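Long-range contacts in chorismate mutase and shikimate 5-dehydrogenase fusion protein (Clostridium acetobutylicum, PDB 3FBT), which probably catalyses the reversible NADPH-linked reduction of 3-dehydroshikimate to shikimate through the shikimate dehydrogenase part modelled here, on the pathway to chorismate: residues V199-A210 with F222-A233; V51-G61 with K93-G101. All blocks are in the same frame, centred on the assembly; numbering follows the deposited sequence.

Interaction 1 of 2, residues V199-A210 with F222-A233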
loop_
_atom_site.group_PDB
_atom_site.type_symbol
_atom_site.label_atom_id
_atom_site.label_comp_id
_atom_site.label_asym_id
_atom_site.label_seq_id
_atom_site.Cartn_x
_atom_site.Cartn_y
_atom_site.Cartn_z
ATOM N N VAL A 199 -8.131 4.147 39.871
ATOM C CA VAL A 199 -8.303 3.876 41.323
ATOM C C VAL A 199 -7.550 4.871 42.225
ATOM O O VAL A 199 -6.689 5.639 41.752
ATOM C CB VAL A 199 -7.911 2.408 41.700
ATOM C CG1 VAL A 199 -8.755 1.380 40.942
ATOM C CG2 VAL A 199 -6.517 2.150 41.386
ATOM N N ASP A 200 -7.873 4.897 43.528
ATOM C CA ASP A 200 -7.142 5.807 44.429
ATOM C C ASP A 200 -5.794 5.200 44.789
ATOM O O ASP A 200 -5.608 3.980 44.689
ATOM C CB ASP A 200 -7.904 6.083 45.733
ATOM C CG ASP A 200 -9.251 6.759 45.514
ATOM O OD1 ASP A 200 -9.268 7.864 44.922
ATOM O OD2 ASP A 200 -10.303 6.182 45.948
ATOM N N LYS A 201 -4.864 6.048 45.222
ATOM C CA LYS A 201 -3.496 5.600 45.607
ATOM C C LYS A 201 -3.486 4.623 46.750
ATOM O O LYS A 201 -2.653 3.703 46.850
ATOM C CB LYS A 201 -2.651 6.785 46.041
ATOM C CG LYS A 201 -1.317 6.326 46.590
ATOM C CD LYS A 201 -0.375 7.476 46.793
ATOM C CE LYS A 201 0.828 7.003 47.604
ATOM N NZ LYS A 201 0.543 6.893 49.094
ATOM N N GLU A 202 -4.428 4.827 47.648
ATOM C CA GLU A 202 -4.670 3.868 48.735
ATOM C C GLU A 202 -5.012 2.508 48.184
ATOM O O GLU A 202 -4.817 1.465 48.848
ATOM C CB GLU A 202 -5.848 4.405 49.548
ATOM C CG GLU A 202 -6.659 5.326 48.661
ATOM C CD GLU A 202 -7.904 5.778 49.295
ATOM O OE1 GLU A 202 -7.901 5.876 50.545
ATOM O OE2 GLU A 202 -8.890 6.036 48.550
ATOM N N VAL A 203 -5.602 2.464 46.983
ATOM C CA VAL A 203 -5.841 1.130 46.408
ATOM C C VAL A 203 -4.567 0.599 45.810
ATOM O O VAL A 203 -4.165 -0.566 46.026
ATOM C CB VAL A 203 -7.006 1.071 45.404
ATOM C CG1 VAL A 203 -7.062 -0.300 44.828
ATOM C CG2 VAL A 203 -8.369 1.443 46.118
ATOM N N VAL A 204 -3.913 1.459 45.064
ATOM C CA VAL A 204 -2.685 1.067 44.451
ATOM C C VAL A 204 -1.794 0.501 45.540
ATOM O O VAL A 204 -1.133 -0.506 45.333
ATOM C CB VAL A 204 -1.996 2.266 43.819
ATOM C CG1 VAL A 204 -0.692 1.856 43.101
ATOM C CG2 VAL A 204 -2.949 3.010 42.903
ATOM N N ALA A 205 -1.838 1.122 46.723
ATOM C CA ALA A 205 -0.845 0.836 47.793
ATOM C C ALA A 205 -0.954 -0.522 48.378
ATOM O O ALA A 205 -0.094 -0.942 49.134
ATOM C CB ALA A 205 -0.915 1.885 48.912
ATOM N N LYS A 206 -1.991 -1.247 48.026
ATOM C CA LYS A 206 -2.157 -2.555 48.588
ATOM C C LYS A 206 -1.645 -3.606 47.687
ATOM O O LYS A 206 -1.924 -4.763 47.910
ATOM C CB LYS A 206 -3.625 -2.875 48.888
ATOM C CG LYS A 206 -4.360 -1.756 49.559
ATOM C CD LYS A 206 -5.745 -2.307 49.875
ATOM C CE LYS A 206 -6.823 -1.218 50.061
ATOM N NZ LYS A 206 -7.917 -1.917 50.754
ATOM N N PHE A 207 -0.898 -3.262 46.658
ATOM C CA PHE A 207 -0.467 -4.357 45.752
ATOM C C PHE A 207 1.026 -4.307 45.718
ATOM O O PHE A 207 1.600 -3.330 46.124
ATOM C CB PHE A 207 -1.082 -4.133 44.350
ATOM C CG PHE A 207 -2.557 -4.351 44.320
ATOM C CD1 PHE A 207 -3.083 -5.542 43.865
ATOM C CD2 PHE A 207 -3.424 -3.384 44.809
ATOM C CE1 PHE A 207 -4.448 -5.762 43.877
ATOM C CE2 PHE A 207 -4.786 -3.600 44.816
ATOM C CZ PHE A 207 -5.286 -4.773 44.358
ATOM N N SER A 208 1.690 -5.318 45.207
ATOM C CA SER A 208 3.148 -5.134 45.087
ATOM C C SER A 208 3.668 -4.905 43.649
ATOM O O SER A 208 4.847 -4.668 43.474
ATOM C CB SER A 208 3.856 -6.291 45.722
ATOM O OG SER A 208 3.384 -7.447 45.087
ATOM N N SER A 209 2.797 -4.980 42.631
ATOM C CA SER A 209 3.118 -4.518 41.259
ATOM C C SER A 209 1.942 -3.786 40.563
ATOM O O SER A 209 0.811 -4.254 40.604
ATOM C CB SER A 209 3.472 -5.703 40.429
ATOM O OG SER A 209 4.723 -6.151 40.813
ATOM N N ALA A 210 2.222 -2.647 39.931
ATOM C CA ALA A 210 1.248 -1.928 39.210
ATOM C C ALA A 210 1.663 -2.027 37.747
ATOM O O ALA A 210 2.777 -1.616 37.469
ATOM C CB ALA A 210 1.288 -0.473 39.640
ATOM N N PHE A 222 -2.000 6.912 37.716
ATOM C CA PHE A 222 -2.022 5.572 38.245
ATOM C C PHE A 222 -0.637 5.038 38.588
ATOM O O PHE A 222 -0.490 4.394 39.642
ATOM C CB PHE A 222 -2.730 4.631 37.278
ATOM C CG PHE A 222 -2.631 3.162 37.625
ATOM C CD1 PHE A 222 -3.400 2.638 38.633
ATOM C CD2 PHE A 222 -1.830 2.293 36.879
ATOM C CE1 PHE A 222 -3.362 1.321 38.906
ATOM C CE2 PHE A 222 -1.807 0.949 37.114
ATOM C CZ PHE A 222 -2.575 0.454 38.148
ATOM N N LEU A 223 0.352 5.227 37.701
ATOM C CA LEU A 223 1.693 4.764 37.965
ATOM C C LEU A 223 2.556 5.629 38.950
ATOM O O LEU A 223 3.405 5.091 39.672
ATOM C CB LEU A 223 2.443 4.542 36.658
ATOM C CG LEU A 223 1.935 3.406 35.754
ATOM C CD1 LEU A 223 2.791 3.422 34.514
ATOM C CD2 LEU A 223 2.019 2.022 36.461
ATOM N N LYS A 224 2.364 6.943 38.941
ATOM C CA LYS A 224 2.972 7.809 39.953
ATOM C C LYS A 224 2.593 7.266 41.340
ATOM O O LYS A 224 3.468 6.824 42.150
ATOM C CB LYS A 224 2.449 9.242 39.798
ATOM C CG LYS A 224 3.036 10.192 40.836
ATOM C CD LYS A 224 2.184 11.397 41.049
ATOM C CE LYS A 224 1.904 12.141 39.723
ATOM N NZ LYS A 224 1.680 13.622 39.968
ATOM N N TYR A 225 1.278 7.228 41.568
ATOM C CA TYR A 225 0.690 6.600 42.744
ATOM C C TYR A 225 1.456 5.388 43.180
ATOM O O TYR A 225 1.708 5.210 44.370
ATOM C CB TYR A 225 -0.727 6.125 42.455
ATOM C CG TYR A 225 -1.730 7.209 42.413
ATOM C CD1 TYR A 225 -1.379 8.520 42.672
ATOM C CD2 TYR A 225 -3.069 6.911 42.140
ATOM C CE1 TYR A 225 -2.345 9.536 42.641
ATOM C CE2 TYR A 225 -4.012 7.875 42.080
ATOM C CZ TYR A 225 -3.670 9.181 42.355
ATOM O OH TYR A 225 -4.677 10.123 42.300
ATOM N N ALA A 226 1.748 4.504 42.228
ATOM C CA ALA A 226 2.467 3.292 42.521
ATOM C C ALA A 226 3.875 3.656 42.970
ATOM O O ALA A 226 4.444 2.971 43.835
ATOM C CB ALA A 226 2.511 2.394 41.287
ATOM N N ARG A 227 4.425 4.740 42.415
ATOM C CA ARG A 227 5.821 5.123 42.732
ATOM C C ARG A 227 5.916 5.540 44.194
ATOM O O ARG A 227 6.571 4.890 45.021
ATOM C CB ARG A 227 6.325 6.252 41.811
ATOM C CG ARG A 227 7.714 6.798 42.211
ATOM C CD ARG A 227 8.355 7.619 41.103
ATOM N NE ARG A 227 7.445 8.569 40.495
ATOM C CZ ARG A 227 7.014 9.663 41.090
ATOM N NH1 ARG A 227 7.401 9.926 42.339
ATOM N NH2 ARG A 227 6.187 10.485 40.458
ATOM N N GLU A 228 5.226 6.621 44.497
ATOM C CA GLU A 228 5.012 7.055 45.867
ATOM C C GLU A 228 4.781 5.952 46.920
ATOM O O GLU A 228 5.142 6.153 48.077
ATOM C CB GLU A 228 3.848 8.011 45.887
ATOM C CG GLU A 228 3.922 9.013 44.784
ATOM C CD GLU A 228 2.917 10.130 44.965
ATOM O OE1 GLU A 228 3.076 11.196 44.339
ATOM O OE2 GLU A 228 1.971 9.945 45.759
ATOM N N SER A 229 4.186 4.813 46.562
ATOM C CA SER A 229 3.842 3.790 47.578
ATOM C C SER A 229 4.803 2.601 47.668
ATOM O O SER A 229 4.602 1.639 48.446
ATOM C CB SER A 229 2.407 3.264 47.370
ATOM O OG SER A 229 1.452 4.314 47.341
ATOM N N GLY A 230 5.846 2.643 46.866
ATOM C CA GLY A 230 6.833 1.586 46.890
ATOM C C GLY A 230 6.469 0.412 46.039
ATOM O O GLY A 230 7.118 -0.635 46.124
ATOM N N VAL A 231 5.455 0.570 45.182
ATOM C CA VAL A 231 4.999 -0.545 44.316
ATOM C C VAL A 231 5.723 -0.542 42.951
ATOM O O VAL A 231 5.769 0.494 42.292
ATOM C CB VAL A 231 3.412 -0.534 44.057
ATOM C CG1 VAL A 231 2.963 -1.860 43.443
ATOM C CG2 VAL A 231 2.636 -0.270 45.327
ATOM N N LYS A 232 6.274 -1.681 42.534
ATOM C CA LYS A 232 6.894 -1.738 41.202
ATOM C C LYS A 232 5.916 -1.267 40.125
ATOM O O LYS A 232 4.748 -1.723 40.054
ATOM C CB LYS A 232 7.364 -3.141 40.849
ATOM C CG LYS A 232 7.828 -3.186 39.375
ATOM C CD LYS A 232 8.716 -4.341 39.049
ATOM C CE LYS A 232 8.183 -5.626 39.630
ATOM N NZ LYS A 232 9.244 -6.696 39.499
ATOM N N ALA A 233 6.388 -0.355 39.282
ATOM C CA ALA A 233 5.540 0.286 38.317
ATOM C C ALA A 233 6.013 -0.073 36.909
ATOM O O ALA A 233 7.205 0.063 36.619
ATOM C CB ALA A 233 5.575 1.816 38.530
#
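A210 and A226 meet methyl to methyl (CB to CB 3.5 Å) where helix 221-228 packs on strands 209-212 and 232-234, a beta-alpha-beta unit at one edge of the parallel, Rossmann-type sheet. The strands are joined by a straight bond from A210 N to K232 O at 2.7 Å; the bond from K232 N to S208 O is weak. V204, on the short helix 201-204 that precedes strand 209-212, forks against helix 221-228. Its CG1, anti to the backbone N (chi1 -178°), presses on A226 CB at 3.7 Å, while CG2 lies 3.9 Å from Y225 CB. K201 lays its CB over one face of the Y225 ring, a CH-pi contact 3.9 Å from the centroid, and V199 O comes in at the ring edge, 3.5 Å from CE2. V199 CG2 also reaches the edge of the F222 ring, 4.1 Å from CE1. Farther out, I182 and L128 of neighbouring strands touch both V199 and F222. A Schellman motif at G230, whose phi is positive, ends helix 221-228, with V231 N bonded back to A226 O at 2.9 Å. On the sheet face of S209, K232 sends NZ away to the carbonyl oxygens of F116 and R117.

Interaction 2 of 2, residues V51-G61 with K93-G101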
loop_
_atom_site.group_PDB
_atom_site.type_symbol
_atom_site.label_atom_id
_atom_site.label_comp_id
_atom_site.label_asym_id
_atom_site.label_seq_id
_atom_site.Cartn_x
_atom_site.Cartn_y
_atom_site.Cartn_z
ATOM N N VAL A 51 -10.794 -6.034 2.978
ATOM C CA VAL A 51 -9.965 -7.187 3.250
ATOM C C VAL A 51 -9.780 -8.031 1.924
ATOM O O VAL A 51 -8.683 -8.485 1.639
ATOM C CB VAL A 51 -10.624 -8.020 4.449
ATOM C CG1 VAL A 51 -10.154 -9.417 4.533
ATOM C CG2 VAL A 51 -10.390 -7.293 5.826
ATOM N N ASP A 52 -10.829 -8.221 1.116
ATOM C CA ASP A 52 -10.719 -9.003 -0.122
ATOM C C ASP A 52 -9.688 -8.311 -1.033
ATOM O O ASP A 52 -8.825 -8.948 -1.659
ATOM C CB ASP A 52 -12.073 -9.094 -0.849
ATOM C CG ASP A 52 -13.094 -10.058 -0.171
ATOM O OD1 ASP A 52 -12.713 -10.901 0.680
ATOM O OD2 ASP A 52 -14.308 -9.981 -0.514
ATOM N N THR A 53 -9.770 -6.991 -1.121
ATOM C CA THR A 53 -8.784 -6.315 -1.969
ATOM C C THR A 53 -7.398 -6.462 -1.398
ATOM O O THR A 53 -6.435 -6.685 -2.129
ATOM C CB THR A 53 -9.072 -4.824 -2.138
ATOM O OG1 THR A 53 -10.366 -4.664 -2.726
ATOM C CG2 THR A 53 -8.017 -4.228 -2.990
ATOM N N PHE A 54 -7.261 -6.365 -0.081
ATOM C CA PHE A 54 -5.907 -6.545 0.461
ATOM C C PHE A 54 -5.362 -7.909 0.058
ATOM O O PHE A 54 -4.185 -8.105 -0.267
ATOM C CB PHE A 54 -5.891 -6.382 1.995
ATOM C CG PHE A 54 -5.932 -4.928 2.438
ATOM C CD1 PHE A 54 -4.872 -4.092 2.164
ATOM C CD2 PHE A 54 -7.039 -4.409 3.107
ATOM C CE1 PHE A 54 -4.922 -2.740 2.544
ATOM C CE2 PHE A 54 -7.097 -3.057 3.467
ATOM C CZ PHE A 54 -6.030 -2.222 3.191
ATOM N N LYS A 55 -6.220 -8.897 0.085
ATOM C CA LYS A 55 -5.719 -10.203 -0.250
ATOM C C LYS A 55 -5.295 -10.165 -1.762
ATOM O O LYS A 55 -4.229 -10.648 -2.141
ATOM C CB LYS A 55 -6.828 -11.222 0.040
ATOM C CG LYS A 55 -6.319 -12.621 0.332
ATOM C CD LYS A 55 -7.454 -13.536 0.889
ATOM C CE LYS A 55 -8.828 -13.135 0.369
ATOM N NZ LYS A 55 -9.915 -14.031 0.929
ATOM N N ILE A 56 -6.099 -9.508 -2.580
ATOM C CA ILE A 56 -5.798 -9.359 -4.032
ATOM C C ILE A 56 -4.531 -8.581 -4.379
ATOM O O ILE A 56 -3.744 -8.994 -5.199
ATOM C CB ILE A 56 -6.997 -8.847 -4.819
ATOM C CG1 ILE A 56 -8.129 -9.896 -4.805
ATOM C CG2 ILE A 56 -6.598 -8.608 -6.247
ATOM C CD1 ILE A 56 -9.504 -9.271 -5.092
ATOM N N ILE A 57 -4.267 -7.494 -3.712
ATOM C CA ILE A 57 -2.986 -6.827 -3.948
ATOM C C ILE A 57 -1.833 -7.417 -3.156
ATOM O O ILE A 57 -0.777 -6.860 -3.139
ATOM C CB ILE A 57 -3.106 -5.350 -3.683
ATOM C CG1 ILE A 57 -3.226 -5.048 -2.188
ATOM C CG2 ILE A 57 -4.337 -4.812 -4.414
ATOM C CD1 ILE A 57 -3.376 -3.587 -1.947
ATOM N N LYS A 58 -2.011 -8.569 -2.534
ATOM C CA LYS A 58 -0.904 -9.235 -1.811
ATOM C C LYS A 58 -0.360 -8.437 -0.632
ATOM O O LYS A 58 0.841 -8.339 -0.457
ATOM C CB LYS A 58 0.251 -9.521 -2.781
ATOM C CG LYS A 58 -0.275 -10.118 -4.077
ATOM C CD LYS A 58 -0.192 -11.622 -3.917
ATOM C CE LYS A 58 1.234 -12.018 -4.200
ATOM N NZ LYS A 58 1.487 -11.824 -5.659
ATOM N N CYS A 59 -1.239 -7.774 0.092
ATOM C CA CYS A 59 -0.862 -7.137 1.372
ATOM C C CYS A 59 0.152 -7.942 2.157
ATOM O O CYS A 59 -0.022 -9.153 2.361
ATOM C CB CYS A 59 -2.134 -7.020 2.205
ATOM S SG CYS A 59 -1.871 -6.191 3.723
ATOM N N GLY A 60 1.205 -7.322 2.653
ATOM C CA GLY A 60 2.172 -8.092 3.477
ATOM C C GLY A 60 1.639 -8.588 4.855
ATOM O O GLY A 60 2.229 -9.502 5.479
ATOM N N GLY A 61 0.617 -7.920 5.380
ATOM C CA GLY A 61 0.135 -8.189 6.751
ATOM C C GLY A 61 -0.553 -6.984 7.321
ATOM O O GLY A 61 -0.183 -5.879 6.974
ATOM N N LYS A 93 -2.578 -12.623 8.713
ATOM C CA LYS A 93 -1.528 -13.134 7.837
ATOM C C LYS A 93 -2.173 -13.539 6.506
ATOM O O LYS A 93 -3.180 -14.252 6.479
ATOM C CB LYS A 93 -0.911 -14.381 8.442
ATOM C CG LYS A 93 0.377 -14.925 7.695
ATOM C CD LYS A 93 0.801 -16.305 8.345
ATOM C CE LYS A 93 2.044 -16.966 7.668
ATOM N NZ LYS A 93 3.061 -15.871 7.424
ATOM N N PHE A 94 -1.635 -13.021 5.420
ATOM C CA PHE A 94 -2.177 -13.320 4.102
ATOM C C PHE A 94 -1.378 -14.456 3.536
ATOM O O PHE A 94 -0.149 -14.454 3.607
ATOM C CB PHE A 94 -2.044 -12.084 3.207
ATOM C CG PHE A 94 -2.980 -10.983 3.616
ATOM C CD1 PHE A 94 -4.239 -10.883 3.040
ATOM C CD2 PHE A 94 -2.641 -10.121 4.641
ATOM C CE1 PHE A 94 -5.138 -9.910 3.403
ATOM C CE2 PHE A 94 -3.545 -9.119 5.054
ATOM C CZ PHE A 94 -4.796 -8.999 4.469
ATOM N N SER A 95 -2.022 -15.465 2.990
ATOM C CA SER A 95 -1.217 -16.414 2.196
ATOM C C SER A 95 -2.037 -16.931 1.029
ATOM O O SER A 95 -3.109 -16.446 0.792
ATOM C CB SER A 95 -0.676 -17.537 3.086
ATOM O OG SER A 95 -1.728 -18.441 3.330
ATOM N N ARG A 96 -1.512 -17.927 0.305
ATOM C CA ARG A 96 -2.283 -18.632 -0.780
ATOM C C ARG A 96 -3.724 -18.990 -0.459
ATOM O O ARG A 96 -4.660 -18.595 -1.157
ATOM C CB ARG A 96 -1.534 -19.917 -1.180
ATOM N N GLU A 97 -3.945 -19.749 0.595
ATOM C CA GLU A 97 -5.329 -20.035 0.970
ATOM C C GLU A 97 -6.225 -18.783 1.122
ATOM O O GLU A 97 -7.398 -18.787 0.722
ATOM C CB GLU A 97 -5.380 -20.844 2.256
ATOM C CG GLU A 97 -4.254 -21.861 2.448
ATOM C CD GLU A 97 -4.605 -22.878 3.537
ATOM O OE1 GLU A 97 -5.814 -22.951 3.904
ATOM O OE2 GLU A 97 -3.691 -23.604 4.013
ATOM N N GLY A 98 -5.687 -17.695 1.669
ATOM C CA GLY A 98 -6.551 -16.578 2.114
ATOM C C GLY A 98 -5.975 -15.956 3.387
ATOM O O GLY A 98 -4.780 -15.823 3.521
ATOM N N ILE A 99 -6.814 -15.576 4.338
ATOM C CA ILE A 99 -6.313 -14.764 5.453
ATOM C C ILE A 99 -6.465 -15.565 6.734
ATOM O O ILE A 99 -7.485 -16.181 6.981
ATOM C CB ILE A 99 -7.076 -13.447 5.534
ATOM C CG1 ILE A 99 -7.166 -12.815 4.146
ATOM C CG2 ILE A 99 -6.404 -12.419 6.492
ATOM C CD1 ILE A 99 -8.390 -11.961 3.998
ATOM N N SER A 100 -5.434 -15.622 7.545
ATOM C CA SER A 100 -5.668 -16.239 8.836
ATOM C C SER A 100 -5.320 -15.245 9.969
ATOM O O SER A 100 -4.739 -14.150 9.732
ATOM C CB SER A 100 -4.882 -17.522 8.972
ATOM O OG SER A 100 -3.566 -17.180 8.795
ATOM N N GLY A 101 -5.689 -15.636 11.178
ATOM C CA GLY A 101 -5.785 -14.643 12.277
ATOM C C GLY A 101 -5.030 -15.067 13.503
ATOM O O GLY A 101 -4.989 -16.270 13.825
HETATM O O HOH W 1 0.832 -11.886 5.957
#
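The C59-G61 backbone passes the rim of the F94 ring, G61 CA near its edge and C59 O 3.6 Å from F94 CD2, where the chain leaving helix 47-56 enters strand 61-64, antiparallel to strand 91-94 in the mixed sheet of the substrate-binding domain. Strands 91-94 and 99-102 form a beta hairpin, closed by paired backbone bonds between S95 and G98; the F94 ring is sandwiched between C59, after the helix, and I99 of its own hairpin, with K55 of helix 47-56 at its edge. C59 CB sits over one face, a CH-pi contact 3.9 Å from the centroid. The opposite face is covered by I99 CG2. With C59 SG anti to the backbone N (chi1 -176°), the sulfur lies obliquely to the ring, 3.6 Å from F94 CE2, and also accepts from G61 N at 3.5 Å. K55 CG stands in the ring plane, 3.8 Å from F94 CD1, and the bent lysine chain runs on past G98, where K55 CD packs tightly on I99 CG1 at 3.3 Å. F54 CB touches the far end of the ring, at CZ, while its own ring meets F40. A Schellman motif at K58 ends the helix and places C59; on the same helix, T53 OG1 hydrogen-bonds to T53 OG1 of the second subunit. One water ties the loop to the strand, donating to G60 O and accepting from F94 N, 2.8 Å from each.

Interactions 1 and 2 lie on opposite sides of the chain's centre, one in each of the two domains of a shikimate dehydrogenase; their centres are 44 Å apart and their nearest atoms about 28 Å, so they do not touch. Interaction 1 belongs to the parallel nucleotide-binding sheet: the side chain of L223 lies about 7 Å from G236, a predicted NADP(+) site, and about 8 Å from the side chain of Y215, a predicted shikimate site. Interaction 2 stands farther back from the predicted substrate pocket, with G61 about 11 Å from the side chains of N90 and Q243. Its helix borders the second subunit, whereas no other protein chain of the assembly touches interaction 1.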